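PDB 6LBK: Poly(A) RNA polymerase GLD2 from Rattus norvegicus, which is a cytoplasmic poly(A) RNA polymerase that probably adds successive AMP units to the 3' ends of selected mRNAs and a single nucleotide to some microRNAs. Local coordinates for residues S53-E58 with K364-S369; E58-C63 with V200-L205; Y294-D299 with Q353-W358. The protein carries 1 engineered substitution. All coordinates share one frame; numbering follows the deposited sequence.

Interaction 1. Residues S53-E58 with K364-S369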
ATOM      1  N   SER A  53      -3.469 -13.357  18.366  1.00 77.41           N
ATOM      2  CA  SER A  53      -3.176 -13.902  17.043  1.00 73.05           C
ATOM      3  C   SER A  53      -4.446 -14.409  16.359  1.00 69.46           C
ATOM      4  O   SER A  53      -4.650 -14.166  15.160  1.00 68.15           O
ATOM      5  CB  SER A  53      -2.133 -15.023  17.159  1.00 75.62           C
ATOM      6  OG  SER A  53      -0.866 -14.541  17.594  1.00 79.43           O
ATOM      7  N   GLN A  54      -5.323 -15.088  17.114  1.00 69.16           N
ATOM      8  CA  GLN A  54      -6.595 -15.556  16.562  1.00 70.59           C
ATOM      9  C   GLN A  54      -7.465 -14.395  16.102  1.00 76.50           C
ATOM     10  O   GLN A  54      -8.143 -14.498  15.075  1.00 73.72           O
ATOM     11  CB  GLN A  54      -7.372 -16.407  17.574  1.00 72.39           C
ATOM     12  CG  GLN A  54      -7.091 -17.896  17.512  1.00 80.35           C
ATOM     13  CD  GLN A  54      -7.724 -18.678  18.675  1.00 90.09           C
ATOM     14  OE1 GLN A  54      -8.667 -18.209  19.328  1.00 92.27           O
ATOM     15  NE2 GLN A  54      -7.194 -19.870  18.941  1.00 89.21           N
ATOM     16  N   GLN A  55      -7.515 -13.310  16.885  1.00 81.34           N
ATOM     17  CA  GLN A  55      -8.299 -12.142  16.486  1.00 74.36           C
ATOM     18  C   GLN A  55      -7.723 -11.492  15.238  1.00 69.04           C
ATOM     19  O   GLN A  55      -8.477 -10.961  14.419  1.00 70.01           O
ATOM     20  CB  GLN A  55      -8.366 -11.118  17.620  1.00 78.38           C
ATOM     21  CG  GLN A  55      -9.315 -11.483  18.727  1.00 78.27           C
ATOM     22  CD  GLN A  55      -9.143 -10.579  19.900  1.00 80.61           C
ATOM     23  OE1 GLN A  55      -8.023 -10.188  20.221  1.00 86.08           O
ATOM     24  NE2 GLN A  55     -10.245 -10.234  20.558  1.00 79.25           N
ATOM     25  N   ILE A  56      -6.400 -11.548  15.071  1.00 71.83           N
ATOM     26  CA  ILE A  56      -5.770 -10.973  13.885  1.00 68.21           C
ATOM     27  C   ILE A  56      -6.126 -11.797  12.655  1.00 68.82           C
ATOM     28  O   ILE A  56      -6.419 -11.249  11.588  1.00 59.57           O
ATOM     29  CB  ILE A  56      -4.244 -10.894  14.064  1.00 68.56           C
ATOM     30  CG1 ILE A  56      -3.866  -9.879  15.146  1.00 69.74           C
ATOM     31  CG2 ILE A  56      -3.579 -10.599  12.685  1.00 66.02           C
ATOM     32  CD1 ILE A  56      -2.394  -9.827  15.451  1.00 73.43           C
ATOM     33  N   LEU A  57      -6.118 -13.130  12.790  1.00 75.60           N
ATOM     34  CA  LEU A  57      -6.563 -13.972  11.681  1.00 72.96           C
ATOM     35  C   LEU A  57      -8.058 -13.828  11.413  1.00 81.47           C
ATOM     36  O   LEU A  57      -8.477 -13.861  10.251  1.00 81.00           O
ATOM     37  CB  LEU A  57      -6.209 -15.432  11.926  1.00 61.21           C
ATOM     38  CG  LEU A  57      -4.734 -15.628  11.641  1.00 64.78           C
ATOM     39  CD1 LEU A  57      -4.313 -16.967  12.156  1.00 86.85           C
ATOM     40  CD2 LEU A  57      -4.508 -15.542  10.189  1.00 64.36           C
ATOM     41  N   GLU A  58      -8.880 -13.707  12.464  1.00 82.16           N
ATOM     42  CA  GLU A  58     -10.317 -13.490  12.282  1.00 80.71           C
ATOM     43  C   GLU A  58     -10.586 -12.204  11.505  1.00 72.41           C
ATOM     44  O   GLU A  58     -11.382 -12.187  10.554  1.00 77.90           O
ATOM     45  CB  GLU A  58     -11.022 -13.462  13.644  1.00 84.64           C
ATOM     46  CG  GLU A  58     -11.754 -14.736  14.011  1.00 91.36           C
ATOM     47  CD  GLU A  58     -12.182 -14.785  15.485  1.00104.51           C
ATOM     48  OE1 GLU A  58     -12.926 -13.883  15.931  1.00109.25           O
ATOM     49  OE2 GLU A  58     -11.799 -15.749  16.192  1.00109.85           O
ATOM     50  N   LYS A 364      -2.848  -5.331  27.842  1.00102.96           N
ATOM     51  CA  LYS A 364      -3.963  -6.219  27.505  1.00103.48           C
ATOM     52  C   LYS A 364      -3.797  -6.725  26.069  1.00102.64           C
ATOM     53  O   LYS A 364      -4.146  -6.025  25.114  1.00104.58           O
ATOM     54  CB  LYS A 364      -5.301  -5.513  27.727  1.00102.25           C
ATOM     55  CG  LYS A 364      -5.801  -5.722  29.127  1.00115.16           C
ATOM     56  CD  LYS A 364      -6.948  -4.825  29.578  1.00124.44           C
ATOM     57  CE  LYS A 364      -7.053  -4.923  31.118  1.00128.83           C
ATOM     58  NZ  LYS A 364      -7.712  -3.770  31.765  1.00136.14           N
ATOM     59  N   ARG A 365      -3.287  -7.957  25.919  1.00108.66           N
ATOM     60  CA  ARG A 365      -3.041  -8.577  24.612  1.00 98.70           C
ATOM     61  C   ARG A 365      -4.328  -9.018  23.916  1.00 91.92           C
ATOM     62  O   ARG A 365      -4.517 -10.206  23.625  1.00 94.94           O
ATOM     63  CB  ARG A 365      -2.048  -9.733  24.743  1.00 98.62           C
ATOM     64  CG  ARG A 365      -0.665  -9.171  24.929  1.00103.78           C
ATOM     65  CD  ARG A 365       0.470 -10.136  24.763  1.00109.83           C
ATOM     66  NE  ARG A 365       1.678  -9.483  25.268  1.00122.53           N
ATOM     67  CZ  ARG A 365       2.897 -10.009  25.245  1.00129.33           C
ATOM     68  NH1 ARG A 365       3.089 -11.220  24.731  1.00130.95           N
ATOM     69  NH2 ARG A 365       3.923  -9.320  25.736  1.00129.05           N
ATOM     70  N   ASP A 366      -5.257  -8.074  23.778  1.00 86.28           N
ATOM     71  CA  ASP A 366      -6.492  -8.204  23.015  1.00 83.17           C
ATOM     72  C   ASP A 366      -6.455  -7.156  21.910  1.00 75.15           C
ATOM     73  O   ASP A 366      -6.058  -6.010  22.157  1.00 75.79           O
ATOM     74  CB  ASP A 366      -7.707  -8.009  23.955  1.00 89.60           C
ATOM     75  CG  ASP A 366      -9.045  -8.322  23.291  1.00 91.71           C
ATOM     76  OD1 ASP A 366      -9.211  -8.030  22.084  1.00 88.72           O
ATOM     77  OD2 ASP A 366      -9.936  -8.857  23.984  1.00 95.18           O
ATOM     78  N   LEU A 367      -6.826  -7.558  20.683  1.00 82.49           N
ATOM     79  CA  LEU A 367      -6.854  -6.616  19.560  1.00 71.13           C
ATOM     80  C   LEU A 367      -7.835  -5.482  19.808  1.00 75.20           C
ATOM     81  O   LEU A 367      -7.715  -4.428  19.185  1.00 81.59           O
ATOM     82  CB  LEU A 367      -7.186  -7.330  18.248  1.00 70.59           C
ATOM     83  CG  LEU A 367      -6.951  -6.522  16.963  1.00 62.75           C
ATOM     84  CD1 LEU A 367      -5.497  -6.224  16.759  1.00 54.11           C
ATOM     85  CD2 LEU A 367      -7.461  -7.279  15.792  1.00 67.36           C
ATOM     86  N   ASN A 368      -8.820  -5.690  20.690  1.00 78.01           N
ATOM     87  CA  ASN A 368      -9.767  -4.643  21.065  1.00 84.04           C
ATOM     88  C   ASN A 368      -9.104  -3.473  21.794  1.00 85.55           C
ATOM     89  O   ASN A 368      -9.721  -2.409  21.917  1.00 89.31           O
ATOM     90  CB  ASN A 368     -10.877  -5.217  21.946  1.00 95.73           C
ATOM     91  CG  ASN A 368     -12.121  -5.588  21.161  1.00105.27           C
ATOM     92  OD1 ASN A 368     -12.811  -4.715  20.627  1.00108.80           O
ATOM     93  ND2 ASN A 368     -12.435  -6.886  21.113  1.00108.44           N
ATOM     94  N   SER A 369      -7.898  -3.660  22.349  1.00 90.12           N
ATOM     95  CA  SER A 369      -7.239  -2.562  23.055  1.00 90.60           C
ATOM     96  C   SER A 369      -6.757  -1.464  22.107  1.00 93.45           C
ATOM     97  O   SER A 369      -6.645  -0.301  22.519  1.00102.12           O
ATOM     98  CB  SER A 369      -6.069  -3.098  23.877  1.00 86.24           C
ATOM     99  OG  SER A 369      -6.531  -4.000  24.868  1.00 95.12           O
TER
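Q55 and D366 cross at about a right angle, with the amide of one turned 53° from the carboxylate of the other. Beyond CG the Q55 chain runs extended, which carries the amide from helix 51-63 to the loop that follows helix 344-363, where both of its ends are used. On one side Q55 OE1 accepts the backbone N of L367 at 2.9 Å, in a nearly straight bond (166°) whose donor stands above the carbonyl plane. On the other, Q55 NE2 donates to D366 OD1, also at 2.9 Å; D366 OD1 lies close to the amide plane of Q55, yet is approached from above the plane of its own carboxylate. A second donor, the backbone N of N368, reaches D366 OD1 from the opposite face at 2.8 Å. Three bonds in all, one of them shared by the two groups, limit how the amide and the carboxylate can turn. Beside this polar pair, L367 lays its CB 4.0 Å from Q55 CB, and its CD1 comes to 4.3 Å from I56 CG1. With N368 N bound to the aspartate side chain two residues earlier, D366-N368 forms an Asx turn, tied by the glutamine to the N-terminal helix.

Interaction 2. Residues E58-C63 with V200-L205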
ATOM      1  N   GLU A  58      -8.880 -13.707  12.464  1.00 82.16           N
ATOM      2  CA  GLU A  58     -10.317 -13.490  12.282  1.00 80.71           C
ATOM      3  C   GLU A  58     -10.586 -12.204  11.505  1.00 72.41           C
ATOM      4  O   GLU A  58     -11.382 -12.187  10.554  1.00 77.90           O
ATOM      5  CB  GLU A  58     -11.022 -13.462  13.644  1.00 84.64           C
ATOM      6  CG  GLU A  58     -11.754 -14.736  14.011  1.00 91.36           C
ATOM      7  CD  GLU A  58     -12.182 -14.785  15.485  1.00104.51           C
ATOM      8  OE1 GLU A  58     -12.926 -13.883  15.931  1.00109.25           O
ATOM      9  OE2 GLU A  58     -11.799 -15.749  16.192  1.00109.85           O
ATOM     10  N   LEU A  59      -9.916 -11.116  11.891  1.00 64.51           N
ATOM     11  CA  LEU A  59     -10.060  -9.856  11.171  1.00 64.22           C
ATOM     12  C   LEU A  59      -9.515  -9.977   9.749  1.00 75.01           C
ATOM     13  O   LEU A  59     -10.104  -9.445   8.795  1.00 78.08           O
ATOM     14  CB  LEU A  59      -9.338  -8.740  11.932  1.00 57.78           C
ATOM     15  CG  LEU A  59      -9.420  -7.337  11.341  1.00 59.65           C
ATOM     16  CD1 LEU A  59     -10.782  -6.751  11.619  1.00 61.52           C
ATOM     17  CD2 LEU A  59      -8.344  -6.460  11.913  1.00 62.85           C
ATOM     18  N   PHE A  60      -8.392 -10.679   9.589  1.00 69.87           N
ATOM     19  CA  PHE A  60      -7.824 -10.877   8.268  1.00 64.77           C
ATOM     20  C   PHE A  60      -8.813 -11.581   7.353  1.00 71.47           C
ATOM     21  O   PHE A  60      -9.096 -11.114   6.247  1.00 64.36           O
ATOM     22  CB  PHE A  60      -6.525 -11.672   8.374  1.00 58.63           C
ATOM     23  CG  PHE A  60      -5.959 -12.040   7.049  1.00 63.56           C
ATOM     24  CD1 PHE A  60      -5.764 -11.057   6.071  1.00 60.87           C
ATOM     25  CD2 PHE A  60      -5.619 -13.350   6.772  1.00 70.94           C
ATOM     26  CE1 PHE A  60      -5.262 -11.380   4.819  1.00 63.09           C
ATOM     27  CE2 PHE A  60      -5.098 -13.690   5.534  1.00 80.98           C
ATOM     28  CZ  PHE A  60      -4.918 -12.697   4.547  1.00 78.07           C
ATOM     29  N   GLU A  61      -9.387 -12.683   7.824  1.00 78.40           N
ATOM     30  CA  GLU A  61     -10.221 -13.506   6.967  1.00 85.71           C
ATOM     31  C   GLU A  61     -11.561 -12.848   6.664  1.00 94.33           C
ATOM     32  O   GLU A  61     -12.102 -13.038   5.565  1.00 99.06           O
ATOM     33  CB  GLU A  61     -10.438 -14.847   7.643  1.00 89.22           C
ATOM     34  CG  GLU A  61      -9.162 -15.603   7.878  1.00 97.83           C
ATOM     35  CD  GLU A  61      -9.389 -17.085   7.886  1.00105.60           C
ATOM     36  OE1 GLU A  61      -9.159 -17.715   8.950  1.00105.85           O
ATOM     37  OE2 GLU A  61      -9.814 -17.611   6.832  1.00109.91           O
ATOM     38  N   THR A  62     -12.098 -12.041   7.591  1.00 93.77           N
ATOM     39  CA  THR A  62     -13.357 -11.380   7.256  1.00 90.42           C
ATOM     40  C   THR A  62     -13.175 -10.080   6.464  1.00 86.96           C
ATOM     41  O   THR A  62     -14.083  -9.709   5.709  1.00 95.31           O
ATOM     42  CB  THR A  62     -14.191 -11.136   8.525  1.00 92.25           C
ATOM     43  OG1 THR A  62     -13.458 -10.330   9.458  1.00 96.69           O
ATOM     44  CG2 THR A  62     -14.587 -12.465   9.184  1.00 90.02           C
ATOM     45  N   CYS A  63     -12.012  -9.422   6.535  1.00 82.71           N
ATOM     46  CA  CYS A  63     -11.842  -8.167   5.801  1.00 78.62           C
ATOM     47  C   CYS A  63     -10.984  -8.286   4.540  1.00 72.67           C
ATOM     48  O   CYS A  63     -11.013  -7.375   3.717  1.00 79.50           O
ATOM     49  CB  CYS A  63     -11.239  -7.077   6.700  1.00 78.38           C
ATOM     50  SG  CYS A  63     -12.300  -6.541   8.051  1.00 82.94           S
ATOM     51  N   VAL A 200       2.756 -12.028   6.382  1.00 53.22           N
ATOM     52  CA  VAL A 200       2.879 -10.655   5.893  1.00 49.34           C
ATOM     53  C   VAL A 200       1.503 -10.044   5.662  1.00 47.19           C
ATOM     54  O   VAL A 200       1.253  -8.893   6.036  1.00 49.84           O
ATOM     55  CB  VAL A 200       3.742 -10.602   4.625  1.00 50.26           C
ATOM     56  CG1 VAL A 200       3.746  -9.195   4.088  1.00 46.77           C
ATOM     57  CG2 VAL A 200       5.182 -11.077   4.923  1.00 52.82           C
ATOM     58  N   ARG A 201       0.577 -10.803   5.060  1.00 49.41           N
ATOM     59  CA  ARG A 201      -0.723 -10.217   4.728  1.00 50.15           C
ATOM     60  C   ARG A 201      -1.604  -9.991   5.953  1.00 60.27           C
ATOM     61  O   ARG A 201      -2.183  -8.893   6.067  1.00 56.40           O
ATOM     62  CB  ARG A 201      -1.431 -11.058   3.659  1.00 59.97           C
ATOM     63  CG  ARG A 201      -0.889 -10.769   2.236  1.00 53.91           C
ATOM     64  CD  ARG A 201      -1.440 -11.745   1.170  1.00 56.97           C
ATOM     65  NE  ARG A 201      -2.833 -11.449   0.829  1.00 57.51           N
ATOM     66  CZ  ARG A 201      -3.853 -12.279   1.019  1.00 63.50           C
ATOM     67  NH1 ARG A 201      -3.654 -13.485   1.533  1.00 64.07           N
ATOM     68  NH2 ARG A 201      -5.081 -11.907   0.695  1.00 68.62           N
ATOM     69  N   PRO A 202      -1.757 -10.946   6.898  1.00 65.90           N
ATOM     70  CA  PRO A 202      -2.535 -10.632   8.116  1.00 64.43           C
ATOM     71  C   PRO A 202      -1.984  -9.458   8.904  1.00 64.46           C
ATOM     72  O   PRO A 202      -2.750  -8.613   9.401  1.00 64.99           O
ATOM     73  CB  PRO A 202      -2.461 -11.936   8.929  1.00 70.30           C
ATOM     74  CG  PRO A 202      -2.252 -13.002   7.907  1.00 74.79           C
ATOM     75  CD  PRO A 202      -1.371 -12.371   6.859  1.00 69.85           C
ATOM     76  N   LEU A 203      -0.660  -9.365   9.010  1.00 62.36           N
ATOM     77  CA  LEU A 203      -0.072  -8.281   9.777  1.00 53.04           C
ATOM     78  C   LEU A 203      -0.325  -6.953   9.096  1.00 48.12           C
ATOM     79  O   LEU A 203      -0.737  -5.978   9.733  1.00 49.25           O
ATOM     80  CB  LEU A 203       1.425  -8.502   9.927  1.00 59.39           C
ATOM     81  CG  LEU A 203       1.990  -7.506  10.934  1.00 61.82           C
ATOM     82  CD1 LEU A 203       1.645  -8.012  12.390  1.00 51.19           C
ATOM     83  CD2 LEU A 203       3.478  -7.182  10.752  1.00 61.11           C
ATOM     84  N   VAL A 204      -0.082  -6.898   7.788  1.00 50.57           N
ATOM     85  CA  VAL A 204      -0.285  -5.655   7.064  1.00 43.78           C
ATOM     86  C   VAL A 204      -1.740  -5.213   7.166  1.00 46.61           C
ATOM     87  O   VAL A 204      -2.028  -4.021   7.336  1.00 43.84           O
ATOM     88  CB  VAL A 204       0.183  -5.814   5.608  1.00 46.04           C
ATOM     89  CG1 VAL A 204      -0.495  -4.795   4.706  1.00 44.71           C
ATOM     90  CG2 VAL A 204       1.736  -5.706   5.518  1.00 37.90           C
ATOM     91  N   LEU A 205      -2.677  -6.158   7.098  1.00 50.45           N
ATOM     92  CA  LEU A 205      -4.086  -5.777   7.096  1.00 59.67           C
ATOM     93  C   LEU A 205      -4.503  -5.217   8.456  1.00 61.46           C
ATOM     94  O   LEU A 205      -5.167  -4.171   8.533  1.00 59.91           O
ATOM     95  CB  LEU A 205      -4.958  -6.973   6.691  1.00 58.99           C
ATOM     96  CG  LEU A 205      -6.484  -6.917   6.491  1.00 70.75           C
ATOM     97  CD1 LEU A 205      -7.312  -6.458   7.702  1.00 68.91           C
ATOM     98  CD2 LEU A 205      -6.779  -6.062   5.272  1.00 78.97           C
TER
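F60 and P202 mark a nearly perpendicular helix crossing, where helix 51-63, close to the N-terminus of this construct, lies across the start of helix 200-213. The two short segments meet at 89°, their axes 9.2 Å apart, and the contact is buried. The F60 ring is the centrepiece. Its CG is anti to the backbone N (chi1 174°), which sends the phenyl group toward the other helix, with one face against the proline. P202 CG sits over that face as a CH-pi contact, 3.9 Å from the F60 ring centroid and 3.6 Å from F60 CD2. R201 comes from another direction, at the rim of the ring: the ring edge at F60 CZ faces the flat side of the R201 guanidinium, CZ lying 3.4 Å from R201 NH1, the two planes being 75° apart. The bend of the arginine chain at chi3 sets the group at the phenyl edge, and two of its nitrogens are held elsewhere, NE by G102 O and NH2 by Q64 OE1. L205 continues the packing farther along the crossing, its CB 4.2 Å from F60 CD1 and its CD1 reaching both L59 CG (4.3 Å) and C63 CB (4.1 Å). Cutting F60 back to an alanine here is likely to open a gap between the helices and leave P202 CG and the R201 guanidinium face without their aromatic neighbour. The crossing therefore rests on apolar packing, and the one charged group in it meets the ring by its flat face while its NE and NH2 bond to oxygens beyond the two segments.

Interaction 3. Residues Y294-D299 with Q353-W358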
ATOM      1  N   TYR A 294       8.654   1.098  16.083  1.00 63.48           N
ATOM      2  CA  TYR A 294       8.504   2.465  15.636  1.00 63.21           C
ATOM      3  C   TYR A 294       8.164   3.409  16.783  1.00 64.67           C
ATOM      4  O   TYR A 294       8.460   4.601  16.686  1.00 71.65           O
ATOM      5  CB  TYR A 294       7.457   2.506  14.516  1.00 71.65           C
ATOM      6  CG  TYR A 294       7.946   1.930  13.187  1.00 65.99           C
ATOM      7  CD1 TYR A 294       8.997   2.510  12.495  1.00 64.86           C
ATOM      8  CD2 TYR A 294       7.322   0.821  12.608  1.00 67.21           C
ATOM      9  CE1 TYR A 294       9.433   1.997  11.271  1.00 66.24           C
ATOM     10  CE2 TYR A 294       7.755   0.302  11.381  1.00 55.77           C
ATOM     11  CZ  TYR A 294       8.799   0.900  10.720  1.00 58.59           C
ATOM     12  OH  TYR A 294       9.239   0.370   9.535  1.00 58.02           O
ATOM     13  N   ALA A 295       7.573   2.910  17.880  1.00 82.40           N
ATOM     14  CA  ALA A 295       7.320   3.755  19.045  1.00 83.39           C
ATOM     15  C   ALA A 295       8.593   4.107  19.803  1.00 82.67           C
ATOM     16  O   ALA A 295       8.650   5.160  20.444  1.00 92.59           O
ATOM     17  CB  ALA A 295       6.331   3.072  19.988  1.00 88.32           C
ATOM     18  N   THR A 296       9.594   3.246  19.783  1.00 76.30           N
ATOM     19  CA  THR A 296      10.719   3.431  20.697  1.00 79.40           C
ATOM     20  C   THR A 296      12.090   3.419  20.040  1.00 85.01           C
ATOM     21  O   THR A 296      12.979   4.125  20.510  1.00 94.10           O
ATOM     22  CB  THR A 296      10.686   2.334  21.775  1.00 82.72           C
ATOM     23  OG1 THR A 296      11.106   1.083  21.213  1.00 81.54           O
ATOM     24  CG2 THR A 296       9.294   2.203  22.381  1.00 79.82           C
ATOM     25  N   GLU A 297      12.311   2.593  19.015  1.00101.73           N
ATOM     26  CA  GLU A 297      13.670   2.352  18.535  1.00111.29           C
ATOM     27  C   GLU A 297      14.055   3.098  17.265  1.00102.69           C
ATOM     28  O   GLU A 297      15.242   3.384  17.078  1.00111.50           O
ATOM     29  CB  GLU A 297      13.907   0.858  18.311  1.00124.81           C
ATOM     30  CG  GLU A 297      14.934   0.289  19.276  1.00142.39           C
ATOM     31  CD  GLU A 297      15.129  -1.203  19.125  1.00151.03           C
ATOM     32  OE1 GLU A 297      14.663  -1.762  18.097  1.00146.95           O
ATOM     33  OE2 GLU A 297      15.759  -1.808  20.036  1.00157.40           O
ATOM     34  N   PHE A 298      13.111   3.426  16.388  1.00 85.60           N
ATOM     35  CA  PHE A 298      13.448   3.926  15.058  1.00 84.04           C
ATOM     36  C   PHE A 298      13.551   5.441  15.063  1.00 85.53           C
ATOM     37  O   PHE A 298      12.555   6.138  15.299  1.00 78.17           O
ATOM     38  CB  PHE A 298      12.415   3.499  14.012  1.00 75.15           C
ATOM     39  CG  PHE A 298      12.632   4.130  12.645  1.00 72.30           C
ATOM     40  CD1 PHE A 298      13.684   3.736  11.837  1.00 74.25           C
ATOM     41  CD2 PHE A 298      11.785   5.123  12.173  1.00 72.90           C
ATOM     42  CE1 PHE A 298      13.886   4.312  10.590  1.00 74.84           C
ATOM     43  CE2 PHE A 298      11.983   5.703  10.911  1.00 73.66           C
ATOM     44  CZ  PHE A 298      13.031   5.292  10.127  1.00 72.23           C
ATOM     45  N   ASP A 299      14.726   5.938  14.679  1.00 90.17           N
ATOM     46  CA  ASP A 299      15.059   7.361  14.723  1.00 99.53           C
ATOM     47  C   ASP A 299      14.605   8.044  13.426  1.00 97.56           C
ATOM     48  O   ASP A 299      15.320   8.077  12.418  1.00 96.67           O
ATOM     49  CB  ASP A 299      16.552   7.532  14.974  1.00 96.83           C
ATOM     50  CG  ASP A 299      16.929   8.957  15.277  1.00101.65           C
ATOM     51  OD1 ASP A 299      16.006   9.790  15.419  1.00 98.09           O
ATOM     52  OD2 ASP A 299      18.146   9.240  15.402  1.00111.34           O
ATOM     53  N   GLN A 353       0.589   7.981  18.851  1.00 80.44           N
ATOM     54  CA  GLN A 353      -0.288   6.835  18.652  1.00 77.67           C
ATOM     55  C   GLN A 353       0.497   5.528  18.657  1.00 76.94           C
ATOM     56  O   GLN A 353       0.002   4.507  19.156  1.00 75.55           O
ATOM     57  CB  GLN A 353      -1.088   6.980  17.364  1.00 82.11           C
ATOM     58  CG  GLN A 353      -2.209   5.947  17.221  1.00 81.07           C
ATOM     59  CD  GLN A 353      -3.250   6.076  18.323  1.00 80.34           C
ATOM     60  OE1 GLN A 353      -3.368   5.209  19.198  1.00 77.25           O
ATOM     61  NE2 GLN A 353      -4.018   7.163  18.277  1.00 78.40           N
ATOM     62  N   PHE A 354       1.709   5.521  18.089  1.00 73.89           N
ATOM     63  CA  PHE A 354       2.512   4.299  18.171  1.00 67.02           C
ATOM     64  C   PHE A 354       2.813   3.957  19.623  1.00 69.14           C
ATOM     65  O   PHE A 354       2.590   2.824  20.069  1.00 63.78           O
ATOM     66  CB  PHE A 354       3.810   4.428  17.367  1.00 63.12           C
ATOM     67  CG  PHE A 354       3.673   4.042  15.908  1.00 55.23           C
ATOM     68  CD1 PHE A 354       3.803   2.729  15.520  1.00 47.39           C
ATOM     69  CD2 PHE A 354       3.438   4.999  14.937  1.00 58.45           C
ATOM     70  CE1 PHE A 354       3.670   2.352  14.193  1.00 51.03           C
ATOM     71  CE2 PHE A 354       3.325   4.633  13.590  1.00 63.85           C
ATOM     72  CZ  PHE A 354       3.441   3.307  13.214  1.00 51.49           C
ATOM     73  N   LEU A 355       3.273   4.948  20.385  1.00 69.58           N
ATOM     74  CA  LEU A 355       3.613   4.706  21.781  1.00 71.21           C
ATOM     75  C   LEU A 355       2.413   4.170  22.554  1.00 74.61           C
ATOM     76  O   LEU A 355       2.486   3.106  23.188  1.00 74.89           O
ATOM     77  CB  LEU A 355       4.117   5.999  22.410  1.00 76.23           C
ATOM     78  CG  LEU A 355       4.687   5.705  23.782  1.00 80.60           C
ATOM     79  CD1 LEU A 355       5.868   4.742  23.661  1.00 76.68           C
ATOM     80  CD2 LEU A 355       5.079   6.994  24.409  1.00 86.22           C
ATOM     81  N   LYS A 356       1.290   4.891  22.482  1.00 77.61           N
ATOM     82  CA  LYS A 356       0.079   4.530  23.208  1.00 81.85           C
ATOM     83  C   LYS A 356      -0.432   3.143  22.824  1.00 78.14           C
ATOM     84  O   LYS A 356      -0.810   2.349  23.699  1.00 81.11           O
ATOM     85  CB  LYS A 356      -0.998   5.584  22.945  1.00 88.16           C
ATOM     86  CG  LYS A 356      -2.399   5.119  23.297  1.00103.87           C
ATOM     87  CD  LYS A 356      -3.445   6.208  23.111  1.00114.56           C
ATOM     88  CE  LYS A 356      -4.838   5.601  22.902  1.00116.29           C
ATOM     89  NZ  LYS A 356      -5.025   5.012  21.540  1.00103.69           N
ATOM     90  N   SER A 357      -0.503   2.842  21.517  1.00 72.30           N
ATOM     91  CA  SER A 357      -1.020   1.541  21.116  1.00 74.46           C
ATOM     92  C   SER A 357      -0.089   0.424  21.564  1.00 69.58           C
ATOM     93  O   SER A 357      -0.563  -0.627  22.022  1.00 68.32           O
ATOM     94  CB  SER A 357      -1.270   1.489  19.600  1.00 63.97           C
ATOM     95  OG  SER A 357      -2.307   2.385  19.244  1.00 66.53           O
ATOM     96  N   TRP A 358       1.231   0.627  21.462  1.00 65.00           N
ATOM     97  CA  TRP A 358       2.126  -0.382  22.010  1.00 64.21           C
ATOM     98  C   TRP A 358       1.896  -0.561  23.514  1.00 74.11           C
ATOM     99  O   TRP A 358       1.964  -1.691  24.010  1.00 75.40           O
ATOM    100  CB  TRP A 358       3.596  -0.050  21.720  1.00 65.03           C
ATOM    101  CG  TRP A 358       4.529  -0.908  22.569  1.00 67.66           C
ATOM    102  CD1 TRP A 358       4.767  -2.251  22.429  1.00 63.05           C
ATOM    103  CD2 TRP A 358       5.325  -0.476  23.675  1.00 71.29           C
ATOM    104  NE1 TRP A 358       5.658  -2.677  23.383  1.00 74.52           N
ATOM    105  CE2 TRP A 358       6.017  -1.608  24.163  1.00 77.03           C
ATOM    106  CE3 TRP A 358       5.524   0.757  24.303  1.00 93.74           C
ATOM    107  CZ2 TRP A 358       6.889  -1.543  25.260  1.00 80.48           C
ATOM    108  CZ3 TRP A 358       6.391   0.819  25.411  1.00 98.07           C
ATOM    109  CH2 TRP A 358       7.056  -0.327  25.873  1.00 88.42           C
TER
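A295 and F354 meet where the end of helix 283-297, in the PAP-associated region of this Cid1-family polymerase, packs on the long C-terminal helix 344-363. The small alanine side chain is consistent with the close approach: the CA atoms of A295 and L355 are 4.7 Å apart, and with only a methyl group to accommodate, the two backbones run close together here. Helix 283-297 takes a wider, pi-type turn over 294-297 as it reaches this point.

The aliphatic contacts gather round that methyl. A295 CB rests against the backbone of the partner helix, 3.6 Å from L355 N, and also meets F354 CB at 3.9 Å and L355 CD1 at 4.1 Å. At the more exposed margin T296 CG2 approaches the W358 indole, 4.4 Å from CZ3.

The aromatic contacts lie on the buried side. Y294 CB stands over one face of the F354 ring, 4.1 Å from its centroid, in a CH-pi contact. With CG anti to the carbonyl carbon (chi1 -73°), the phenol leads away from the partner helix while turning an edge toward the F354 face, an offset edge-to-face pair with planes at 60° and centroids 5.9 Å apart. W210 adds a further edge-to-face partner to F354, so the phenylalanine belongs to a larger aromatic cluster.

Polar groups find their mates outside the interface proper. Y294 OH is bonded to M232 O, which anchors the far end of the phenol on helix 226-239, and T296 OG1 turns back to K292 O in its own helix. Within helix 344-363, S357 grips one carbonyl twice, its backbone N and its OG reaching Q353 O from opposite faces, while W210 NE1 donates to that same OG.

Interactions 1 and 2 form one continuous patch: both use helix 51-63, share E58, and have centres about 11 Å apart. They touch directly, with I56 CG2 3.9 Å from P202 O and L367 CD2 4.1 Å from L59 CD2, so that the loop 364-369 and helix 200-213 pack against the same N-terminal helix. Interaction 3 touches neither: its nearest atoms are about 6 Å from interaction 1 and about 9 Å from interaction 2, though helix 283-297 also borders both. Interaction 1 brings together regions near the two ends of the modelled chain and encloses the others in sequence. All three lie away from D109 and D111, the probable magnesium ligands of the catalytic site.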